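Local coordinates for ABC transporter substrate-binding protein (Staphylococcus aureus subsp. aureus NCTC 8325, PDB 3UN6), which probably serves as the substrate-binding component of an ABC-type import system and binds zinc, though its transported substrate is not established, at residues G135-F140 / H166-E171; K55-Y60 / V241-K246; L93-M98 / Y146-L151. All coordinates share one frame; numbering follows the deposited sequence. Where two conformers were deposited one is given.

Contact 1 of 3, residues G135-F140 / H166-E171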
loop_
_atom_site.group_PDB
_atom_site.type_symbol
_atom_site.label_atom_id
_atom_site.label_comp_id
_atom_site.label_asym_id
_atom_site.label_seq_id
_atom_site.Cartn_x
_atom_site.Cartn_y
_atom_site.Cartn_z
ATOM N N GLY A 135 21.932 14.714 19.374
ATOM C CA GLY A 135 23.007 13.992 18.705
ATOM C C GLY A 135 22.879 13.881 17.198
ATOM O O GLY A 135 22.358 14.774 16.523
ATOM N N ASP A 136 23.362 12.757 16.681
ATOM C CA ASP A 136 23.364 12.501 15.254
ATOM C C ASP A 136 21.978 12.187 14.727
ATOM O O ASP A 136 21.057 11.836 15.452
ATOM C CB ASP A 136 24.308 11.346 14.882
ATOM C CG ASP A 136 25.751 11.621 15.254
ATOM O OD1 ASP A 136 25.982 12.226 16.325
ATOM O OD2 ASP A 136 26.652 11.211 14.484
ATOM N N ASP A 137 21.886 12.326 13.423
ATOM C CA ASP A 137 20.698 12.087 12.665
ATOM C C ASP A 137 20.212 10.620 12.769
ATOM O O ASP A 137 21.004 9.698 12.997
ATOM C CB ASP A 137 21.044 12.506 11.228
ATOM C CG ASP A 137 20.016 12.118 10.235
ATOM O OD1 ASP A 137 19.431 13.036 9.622
ATOM O OD2 ASP A 137 19.800 10.899 10.049
ATOM N N TYR A 138 18.898 10.430 12.636
ATOM C CA TYR A 138 18.299 9.108 12.656
ATOM C C TYR A 138 18.026 8.667 11.214
ATOM O O TYR A 138 17.593 9.468 10.383
ATOM C CB TYR A 138 17.018 9.123 13.486
ATOM C CG TYR A 138 17.250 9.614 14.908
ATOM C CD1 TYR A 138 17.894 8.816 15.837
ATOM C CD2 TYR A 138 16.822 10.879 15.311
ATOM C CE1 TYR A 138 18.119 9.265 17.141
ATOM C CE2 TYR A 138 17.036 11.334 16.611
ATOM C CZ TYR A 138 17.679 10.521 17.521
ATOM O OH TYR A 138 17.887 10.971 18.809
ATOM N N HIS A 139 18.279 7.400 10.916
ATOM C CA HIS A 139 18.102 6.884 9.561
ATOM C C HIS A 139 16.945 5.905 9.421
ATOM O O HIS A 139 16.892 4.855 10.071
ATOM C CB HIS A 139 19.410 6.292 9.070
ATOM C CG HIS A 139 20.507 7.306 8.983
ATOM N ND1 HIS A 139 20.798 7.988 7.824
ATOM C CD2 HIS A 139 21.330 7.807 9.932
ATOM C CE1 HIS A 139 21.778 8.842 8.054
ATOM N NE2 HIS A 139 22.119 8.751 9.325
ATOM N N PHE A 140 16.007 6.274 8.560
ATOM C CA PHE A 140 14.820 5.485 8.330
ATOM C C PHE A 140 14.695 4.901 6.931
ATOM O O PHE A 140 14.845 5.601 5.940
ATOM C CB PHE A 140 13.570 6.323 8.642
ATOM C CG PHE A 140 13.296 6.465 10.105
ATOM C CD1 PHE A 140 12.615 5.470 10.790
ATOM C CD2 PHE A 140 13.733 7.576 10.810
ATOM C CE1 PHE A 140 12.366 5.590 12.151
ATOM C CE2 PHE A 140 13.494 7.688 12.175
ATOM C CZ PHE A 140 12.816 6.701 12.838
ATOM N N HIS A 166 16.463 15.971 10.716
ATOM C CA HIS A 166 17.140 15.123 11.719
ATOM C C HIS A 166 16.739 13.645 11.532
ATOM O O HIS A 166 17.281 12.760 12.184
ATOM C CB HIS A 166 16.941 15.632 13.146
ATOM C CG HIS A 166 18.087 15.308 14.064
ATOM N ND1 HIS A 166 17.958 14.492 15.171
ATOM C CD2 HIS A 166 19.390 15.675 14.021
ATOM C CE1 HIS A 166 19.128 14.382 15.777
ATOM N NE2 HIS A 166 20.016 15.085 15.096
ATOM N N PHE A 167 15.769 13.412 10.653
ATOM C CA PHE A 167 15.396 12.075 10.182
ATOM C C PHE A 167 15.878 12.073 8.722
ATOM O O PHE A 167 15.560 12.991 7.969
ATOM C CB PHE A 167 13.898 11.872 10.200
ATOM C CG PHE A 167 13.315 11.493 11.535
ATOM C CD1 PHE A 167 13.979 11.725 12.726
ATOM C CD2 PHE A 167 12.009 11.010 11.591
ATOM C CE1 PHE A 167 13.394 11.399 13.938
ATOM C CE2 PHE A 167 11.418 10.694 12.802
ATOM C CZ PHE A 167 12.122 10.888 13.975
ATOM N N SER A 168 16.654 11.059 8.352
ATOM C CA SER A 168 17.177 10.917 7.001
ATOM C C SER A 168 16.524 9.669 6.436
ATOM O O SER A 168 16.413 8.661 7.130
ATOM C CB SER A 168 18.693 10.767 7.028
ATOM O OG SER A 168 19.211 10.700 5.715
ATOM N N TYR A 169 16.082 9.742 5.185
ATOM C CA TYR A 169 15.364 8.636 4.563
ATOM C C TYR A 169 16.132 7.851 3.541
ATOM O O TYR A 169 16.864 8.409 2.731
ATOM C CB TYR A 169 14.076 9.170 3.961
ATOM C CG TYR A 169 13.259 9.825 5.027
ATOM C CD1 TYR A 169 12.542 9.053 5.954
ATOM C CD2 TYR A 169 13.243 11.205 5.167
ATOM C CE1 TYR A 169 11.805 9.652 6.965
ATOM C CE2 TYR A 169 12.493 11.810 6.170
ATOM C CZ TYR A 169 11.783 11.029 7.077
ATOM O OH TYR A 169 11.033 11.621 8.101
ATOM N N HIS A 170 15.927 6.538 3.569
ATOM C CA HIS A 170 16.636 5.630 2.684
ATOM C C HIS A 170 15.683 4.659 2.017
ATOM O O HIS A 170 15.076 3.816 2.678
ATOM C CB HIS A 170 17.705 4.888 3.482
ATOM C CG HIS A 170 18.655 5.813 4.177
ATOM N ND1 HIS A 170 19.765 6.343 3.554
ATOM C CD2 HIS A 170 18.615 6.369 5.411
ATOM C CE1 HIS A 170 20.390 7.151 4.392
ATOM N NE2 HIS A 170 19.708 7.189 5.523
ATOM N N GLU A 171 15.566 4.786 0.700
ATOM C CA GLU A 171 14.660 3.946 -0.083
ATOM C C GLU A 171 15.157 2.512 -0.182
ATOM O O GLU A 171 16.321 2.272 -0.454
ATOM C CB GLU A 171 14.495 4.520 -1.495
ATOM C CG GLU A 171 13.673 5.820 -1.564
ATOM C CD GLU A 171 13.746 6.470 -2.942
ATOM O OE1 GLU A 171 12.729 6.524 -3.655
ATOM O OE2 GLU A 171 14.840 6.900 -3.320
#
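Phe-167 lies beneath the rim of Phe-140: atom CE2 of Phe-140 sits over the centre of the Phe-167 ring, 3.7 Å from Phe-167 CD2, with the two planes inclined at 43°. Tyr-138 also meets this ring, bringing CD2 to 3.7 Å from Phe-167 CE1; the two rings are rim to rim with planes at nearly a right angle, neither over the other's face. CE2 of Tyr-138 also approaches ND1 of His-166 at 3.6 Å, which makes Tyr-138, Phe-140, His-166 and Phe-167 one aromatic cluster.

The His-166 ring is held from two directions. Its NE2 donates to Gly-135 O at 2.8 Å; the acceptor lies in the imidazole plane, whereas the nitrogen stands 41° out of the carbonyl plane. Asp-137 CA covers one ring face as a CH-pi contact, 4.0 Å from the centroid. With CG turned away from the backbone N (chi1 -150°), the imidazole reaches back along the loop that precedes strand 138-142.

These side chains are set out by a parallel ladder, in which Tyr-138, His-139 and Phe-140 pair with Phe-167, Ser-168 and Tyr-169. Tyr-138 N donates to His-166 O, Ser-168 N to Tyr-138 O at 2.7 Å, Phe-140 N to Ser-168 O and His-170 N to Phe-140 O. The strands belong to a beta-alpha-beta unit whose crossover is helix 148-159, and Leu-153 of that helix packs on Phe-140.

The opposite sheet face carries His-139 and Ser-168. His-139 ND1 and His-170 NE2 share a hydrogen bond of 2.7 Å, each meeting the other's ring at its edge. Farther out, Tyr-138 OH bonds to Asn-132 N and Tyr-169 OH to Glu-154.

Contact 2 of 3, residues K55-Y60 / V241-K246; sequences KLLSQY and VQDYKK
Asp-243 is the first residue of 241-246 to touch segment 55-60, and its carboxylate receives Tyr-60. The phenol OH donates to Asp-243 OD1 at 2.8 Å, approaching from above the carboxylate plane, 52° out of it. The two side chains reach toward each other from opposite directions, with ring and carboxylate planes 37° apart. The aspartate lies at the ring's edge: OD2 is 3.7 Å from Tyr-60 CE2 and close to the ring plane.

That second oxygen also faces a methyl group, Leu-57 CD1, at 3.7 Å, but its polar need is met by Tyr-65 OH. One buried carboxylate is thus gripped by two tyrosine hydroxyls, one on each oxygen, an arrangement that would probably stabilise its ionised form. Tyr-60 has CG beside its backbone N (chi1 -60°), which sends the ring across to the facing helix; the carbonyl oxygen Leu-56 O lies over one ring face, toward the rim.

The backbone of Asp-243 takes part too, since Leu-56 CD2 rests 3.7 Å from Asp-243 O. That carbonyl oxygen also accepts from Ser-247 OG. One turn farther on, Lys-246 offers its CB to the same leucine methyl, 3.9 Å from Leu-56 CD2, and the two side chains cross at about a right angle. Beyond CB the chain leads away toward the C-terminus, bending at its last torsion, and NZ forms a salt bridge with Ser-324 OXT.

With 196 Å² buried and a nearest CA pair, Leu-56 and Asp-243, 7.2 Å apart, the contact is compact: the last turn of helix 48-58 and the tyrosine that follows it meet helix 234-250 within the periplasmic-binding-protein-like fold, away from the zinc site.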
loop_
_atom_site.group_PDB
_atom_site.type_symbol
_atom_site.label_atom_id
_atom_site.label_comp_id
_atom_site.label_asym_id
_atom_site.label_seq_id
_atom_site.Cartn_x
_atom_site.Cartn_y
_atom_site.Cartn_z
ATOM N N LYS A 55 -9.675 -15.570 -5.660
ATOM C CA LYS A 55 -10.361 -16.721 -5.107
ATOM C C LYS A 55 -11.852 -16.687 -5.467
ATOM O O LYS A 55 -12.438 -17.701 -5.831
ATOM C CB LYS A 55 -10.196 -16.804 -3.599
ATOM C CG LYS A 55 -10.844 -18.058 -3.029
ATOM C CD LYS A 55 -10.821 -18.116 -1.513
ATOM C CE LYS A 55 -11.511 -19.413 -1.028
ATOM N NZ LYS A 55 -11.677 -19.446 0.447
ATOM N N LEU A 56 -12.462 -15.515 -5.363
ATOM C CA LEU A 56 -13.872 -15.366 -5.706
ATOM C C LEU A 56 -14.132 -15.694 -7.194
ATOM O O LEU A 56 -15.087 -16.405 -7.533
ATOM C CB LEU A 56 -14.315 -13.951 -5.337
ATOM C CG LEU A 56 -15.723 -13.434 -5.595
ATOM C CD1 LEU A 56 -16.818 -14.412 -5.168
ATOM C CD2 LEU A 56 -15.855 -12.096 -4.861
ATOM N N LEU A 57 -13.273 -15.183 -8.072
ATOM C CA LEU A 57 -13.407 -15.411 -9.513
ATOM C C LEU A 57 -13.351 -16.907 -9.852
ATOM O O LEU A 57 -14.028 -17.351 -10.774
ATOM C CB LEU A 57 -12.333 -14.636 -10.284
ATOM C CG LEU A 57 -12.393 -14.581 -11.811
ATOM C CD1 LEU A 57 -13.653 -13.862 -12.337
ATOM C CD2 LEU A 57 -11.164 -13.883 -12.306
ATOM N N SER A 58 -12.561 -17.672 -9.106
ATOM C CA SER A 58 -12.452 -19.115 -9.331
ATOM C C SER A 58 -13.755 -19.856 -9.009
ATOM O O SER A 58 -13.963 -20.967 -9.475
ATOM C CB SER A 58 -11.325 -19.700 -8.485
ATOM O OG SER A 58 -10.104 -19.035 -8.742
ATOM N N GLN A 59 -14.623 -19.234 -8.215
ATOM C CA GLN A 59 -15.892 -19.843 -7.833
ATOM C C GLN A 59 -17.011 -19.712 -8.870
ATOM O O GLN A 59 -18.044 -20.339 -8.704
ATOM C CB GLN A 59 -16.338 -19.315 -6.467
ATOM C CG GLN A 59 -15.426 -19.818 -5.345
ATOM C CD GLN A 59 -15.704 -19.182 -4.000
ATOM O OE1 GLN A 59 -16.219 -18.066 -3.916
ATOM N NE2 GLN A 59 -15.342 -19.884 -2.932
ATOM N N TYR A 60 -16.823 -18.923 -9.931
ATOM C CA TYR A 60 -17.839 -18.829 -10.991
ATOM C C TYR A 60 -17.669 -19.983 -11.965
ATOM O O TYR A 60 -16.532 -20.399 -12.251
ATOM C CB TYR A 60 -17.739 -17.529 -11.805
ATOM C CG TYR A 60 -17.899 -16.258 -11.006
ATOM C CD1 TYR A 60 -19.052 -16.017 -10.273
ATOM C CD2 TYR A 60 -16.908 -15.272 -11.020
ATOM C CE1 TYR A 60 -19.203 -14.851 -9.544
ATOM C CE2 TYR A 60 -17.058 -14.103 -10.307
ATOM C CZ TYR A 60 -18.204 -13.899 -9.565
ATOM O OH TYR A 60 -18.354 -12.739 -8.841
ATOM N N VAL A 241 -13.790 -4.798 -11.075
ATOM C CA VAL A 241 -13.961 -3.912 -9.915
ATOM C C VAL A 241 -15.113 -4.387 -9.026
ATOM O O VAL A 241 -15.080 -4.232 -7.807
ATOM C CB VAL A 241 -14.221 -2.464 -10.359
ATOM C CG1 VAL A 241 -14.703 -1.609 -9.184
ATOM C CG2 VAL A 241 -12.968 -1.897 -10.981
ATOM N N GLN A 242 -16.123 -4.959 -9.658
ATOM C CA GLN A 242 -17.274 -5.522 -8.948
ATOM C C GLN A 242 -16.858 -6.727 -8.072
ATOM O O GLN A 242 -17.290 -6.844 -6.940
ATOM C CB GLN A 242 -18.331 -5.958 -9.949
ATOM C CG GLN A 242 -19.495 -6.752 -9.326
ATOM C CD GLN A 242 -20.479 -5.891 -8.580
ATOM O OE1 GLN A 242 -21.347 -5.238 -9.192
ATOM N NE2 GLN A 242 -20.396 -5.917 -7.244
ATOM N N ASP A 243 -16.033 -7.622 -8.617
ATOM C CA ASP A 243 -15.545 -8.751 -7.859
ATOM C C ASP A 243 -14.642 -8.238 -6.752
ATOM O O ASP A 243 -14.679 -8.725 -5.637
ATOM C CB ASP A 243 -14.815 -9.732 -8.768
ATOM C CG ASP A 243 -15.747 -10.375 -9.762
ATOM O OD1 ASP A 243 -16.974 -10.379 -9.478
ATOM O OD2 ASP A 243 -15.264 -10.870 -10.799
ATOM N N TYR A 244 -13.848 -7.235 -7.081
ATOM C CA TYR A 244 -12.965 -6.586 -6.126
ATOM C C TYR A 244 -13.770 -5.965 -4.972
ATOM O O TYR A 244 -13.375 -6.072 -3.815
ATOM C CB TYR A 244 -12.125 -5.530 -6.869
ATOM C CG TYR A 244 -11.036 -4.861 -6.050
ATOM C CD1 TYR A 244 -9.754 -5.371 -6.033
ATOM C CD2 TYR A 244 -11.299 -3.701 -5.321
ATOM C CE1 TYR A 244 -8.755 -4.771 -5.291
ATOM C CE2 TYR A 244 -10.306 -3.084 -4.592
ATOM C CZ TYR A 244 -9.032 -3.637 -4.574
ATOM O OH TYR A 244 -8.031 -3.034 -3.846
ATOM N N LYS A 245 -14.906 -5.337 -5.289
ATOM C CA LYS A 245 -15.745 -4.688 -4.274
ATOM C C LYS A 245 -16.346 -5.727 -3.314
ATOM O O LYS A 245 -16.271 -5.574 -2.094
ATOM C CB LYS A 245 -16.821 -3.849 -4.947
ATOM C CG LYS A 245 -17.748 -3.142 -3.985
ATOM C CD LYS A 245 -18.543 -2.085 -4.711
ATOM C CE LYS A 245 -19.456 -1.328 -3.756
ATOM N NZ LYS A 245 -20.191 -0.256 -4.482
ATOM N N LYS A 246 -16.925 -6.789 -3.877
ATOM C CA LYS A 246 -17.475 -7.885 -3.088
ATOM C C LYS A 246 -16.389 -8.460 -2.157
ATOM O O LYS A 246 -16.632 -8.697 -0.959
ATOM C CB LYS A 246 -17.994 -8.997 -4.005
ATOM C CG LYS A 246 -19.114 -8.606 -4.974
ATOM C CD LYS A 246 -19.569 -9.819 -5.809
ATOM C CE LYS A 246 -20.643 -9.467 -6.847
ATOM N NZ LYS A 246 -21.870 -8.880 -6.251
#

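Contact 3 of 3, residues L93-M98 / Y146-L151; sequences LIELAM and YSTHYL. With PO4 (phosphate ion), chain E.
Glu-95 lays its CB against the backbone of Tyr-146, 3.6 Å from Tyr-146 C, then folds back at chi2 (82°) to bring its carboxylate to the start of helix 148-159. There OE2 lies 2.7 Å from Thr-148 OG1. The hydroxyl proton is not settled on this oxygen, because Tyr-219 O is also a partner of OG1. A water completes the grip: it donates to Glu-95 OE1 and accepts from Thr-148 N, both at 2.8 Å. The carboxylate therefore reaches the helix's first-turn amide through water, and the helix end would be expected to favour its negative charge.

Two helix N-termini, those of 94-102 and 148-159, meet here next to the zinc ligands Cys-220 and Cys-221, in a fold consistent with the periplasmic-binding-protein clan. Ser-147 is an N-cap: with chi1 at 66° its OG accepts from Tyr-150 N, the capping bond, and also hydrogen-bonds to His-144 O. Leu-93, at the N-cap position of helix 94-102, touches Tyr-146 O with CD1, while CD2 meets the edge of the His-149 imidazole, 3.9 Å from CE1. NE2 of that ring bonds to Asn-118 OD1. Leu-93 and His-149 lie about 4 Å, between side chains, from Cys-221 and Cys-220 respectively.

Tyr-146 OH meets O2 of a phosphate, probably from the crystallisation liquor, at a separation too short to be taken literally; Arg-145 NH2 hydrogen-bonds to the same ion.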
loop_
_atom_site.group_PDB
_atom_site.type_symbol
_atom_site.label_atom_id
_atom_site.label_comp_id
_atom_site.label_asym_id
_atom_site.label_seq_id
_atom_site.Cartn_x
_atom_site.Cartn_y
_atom_site.Cartn_z
ATOM N N LEU A 93 1.488 2.210 -4.347
ATOM C CA LEU A 93 1.552 3.393 -3.491
ATOM C C LEU A 93 0.811 4.544 -4.209
ATOM O O LEU A 93 1.053 4.811 -5.398
ATOM C CB LEU A 93 2.997 3.806 -3.252
ATOM C CG LEU A 93 3.902 2.739 -2.631
ATOM C CD1 LEU A 93 5.315 3.297 -2.583
ATOM C CD2 LEU A 93 3.391 2.307 -1.244
ATOM N N ILE A 94 -0.085 5.218 -3.487
ATOM C CA ILE A 94 -0.898 6.267 -4.106
ATOM C C ILE A 94 -0.062 7.464 -4.559
ATOM O O ILE A 94 -0.352 8.054 -5.597
ATOM C CB ILE A 94 -2.130 6.675 -3.199
ATOM C CG1 ILE A 94 -3.104 7.558 -3.986
ATOM C CG2 ILE A 94 -1.678 7.338 -1.883
ATOM C CD1 ILE A 94 -4.325 8.058 -3.162
ATOM N N GLU A 95 1.001 7.799 -3.811
ATOM C CA GLU A 95 1.827 8.960 -4.142
ATOM C C GLU A 95 2.646 8.678 -5.373
ATOM O O GLU A 95 2.834 9.554 -6.192
ATOM C CB GLU A 95 2.762 9.386 -2.982
ATOM C CG GLU A 95 2.047 9.909 -1.685
ATOM C CD GLU A 95 1.540 8.809 -0.738
ATOM O OE1 GLU A 95 1.694 7.598 -1.046
ATOM O OE2 GLU A 95 1.003 9.155 0.345
ATOM N N LEU A 96 3.126 7.438 -5.482
ATOM C CA LEU A 96 3.943 6.963 -6.615
ATOM C C LEU A 96 3.127 7.009 -7.898
ATOM O O LEU A 96 3.604 7.462 -8.950
ATOM C CB LEU A 96 4.431 5.535 -6.328
ATOM C CG LEU A 96 5.386 4.884 -7.325
ATOM C CD1 LEU A 96 6.598 5.781 -7.636
ATOM C CD2 LEU A 96 5.822 3.490 -6.798
ATOM N N ALA A 97 1.896 6.517 -7.798
ATOM C CA ALA A 97 0.933 6.559 -8.904
ATOM C C ALA A 97 0.565 8.031 -9.273
ATOM O O ALA A 97 0.446 8.377 -10.435
ATOM C CB ALA A 97 -0.316 5.753 -8.528
HETATM N N MSE A 98 0.400 8.892 -8.271
HETATM C CA MSE A 98 0.106 10.322 -8.508
HETATM C C MSE A 98 1.259 11.023 -9.253
HETATM O O MSE A 98 1.039 11.829 -10.142
HETATM C CB MSE A 98 -0.130 11.040 -7.173
HETATM C CG MSE A 98 -1.464 10.727 -6.517
HETATM SE SE MSE A 98 -1.543 11.159 -4.601
HETATM C CE MSE A 98 -1.265 13.075 -4.753
ATOM N N TYR A 146 8.142 8.549 -2.675
ATOM C CA TYR A 146 6.743 8.946 -2.843
ATOM C C TYR A 146 5.905 7.888 -2.184
ATOM O O TYR A 146 5.412 6.955 -2.836
ATOM C CB TYR A 146 6.390 9.137 -4.327
ATOM C CG TYR A 146 7.372 10.072 -5.028
ATOM C CD1 TYR A 146 7.602 11.354 -4.537
ATOM C CD2 TYR A 146 8.036 9.687 -6.191
ATOM C CE1 TYR A 146 8.501 12.215 -5.165
ATOM C CE2 TYR A 146 8.939 10.541 -6.816
ATOM C CZ TYR A 146 9.155 11.805 -6.299
ATOM O OH TYR A 146 10.042 12.664 -6.905
ATOM N N SER A 147 5.751 8.023 -0.872
ATOM C CA SER A 147 5.013 7.052 -0.102
ATOM C C SER A 147 4.383 7.679 1.112
ATOM O O SER A 147 4.849 8.690 1.591
ATOM C CB SER A 147 5.932 5.912 0.339
ATOM O OG SER A 147 6.946 6.328 1.267
ATOM N N THR A 148 3.296 7.076 1.570
ATOM C CA THR A 148 2.625 7.472 2.806
ATOM C C THR A 148 3.568 7.239 4.005
ATOM O O THR A 148 3.459 7.881 5.028
ATOM C CB THR A 148 1.322 6.674 2.950
ATOM O OG1 THR A 148 0.426 7.093 1.924
ATOM C CG2 THR A 148 0.627 6.863 4.348
ATOM N N HIS A 149 4.499 6.313 3.841
ATOM C CA HIS A 149 5.492 5.989 4.868
ATOM C C HIS A 149 6.377 7.180 5.153
ATOM O O HIS A 149 6.604 7.506 6.316
ATOM C CB HIS A 149 6.284 4.766 4.415
ATOM C CG HIS A 149 5.397 3.652 3.992
ATOM N ND1 HIS A 149 5.015 3.469 2.675
ATOM C CD2 HIS A 149 4.712 2.736 4.720
ATOM C CE1 HIS A 149 4.175 2.453 2.610
ATOM N NE2 HIS A 149 3.977 1.987 3.834
ATOM N N TYR A 150 6.865 7.849 4.102
ATOM C CA TYR A 150 7.627 9.092 4.267
ATOM C C TYR A 150 6.779 10.130 5.030
ATOM O O TYR A 150 7.267 10.793 5.939
ATOM C CB TYR A 150 8.022 9.682 2.906
ATOM C CG TYR A 150 8.598 11.085 2.968
ATOM C CD1 TYR A 150 7.832 12.204 2.652
ATOM C CD2 TYR A 150 9.913 11.293 3.390
ATOM C CE1 TYR A 150 8.382 13.489 2.719
ATOM C CE2 TYR A 150 10.449 12.541 3.453
ATOM C CZ TYR A 150 9.691 13.639 3.126
ATOM O OH TYR A 150 10.282 14.867 3.212
ATOM N N LEU A 151 5.521 10.266 4.645
ATOM C CA LEU A 151 4.631 11.231 5.284
ATOM C C LEU A 151 4.373 10.894 6.748
ATOM O O LEU A 151 4.353 11.774 7.595
ATOM C CB LEU A 151 3.291 11.326 4.528
ATOM C CG LEU A 151 3.435 11.702 3.044
ATOM C CD1 LEU A 151 2.060 11.653 2.348
ATOM C CD2 LEU A 151 4.096 13.073 2.865
HETATM P P PO4 E . 12.050 12.807 -9.590
HETATM O O1 PO4 E . 13.509 12.566 -9.877
HETATM O O2 PO4 E . 11.591 11.869 -8.503
HETATM O O3 PO4 E . 11.867 14.235 -9.124
HETATM O O4 PO4 E . 11.204 12.564 -10.813
HETATM O O HOH W 1 2.050 5.076 0.034
#

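Contacts 1 and 3 share the beta-alpha-beta unit 138-142, 148-159, 167-171: contact 1 pairs its strands, and contact 3 joins the start of its helix to helix 94-102. Their centres are about 19 Å apart, and they touch where Tyr-169 CE2 meets Tyr-150 CE2 at 3.5 Å. Along the chain their segments alternate. Contact 2, between helices 48-58 and 234-250, closes a long loop that encloses both others; its centre is about 43 Å from that of contact 1 and about 27 Å from that of contact 3. Contact 3 thus appears to set two helix N-termini beside the metal site, while contacts 1 and 2 lie away from it on opposite sides of the chain's centre.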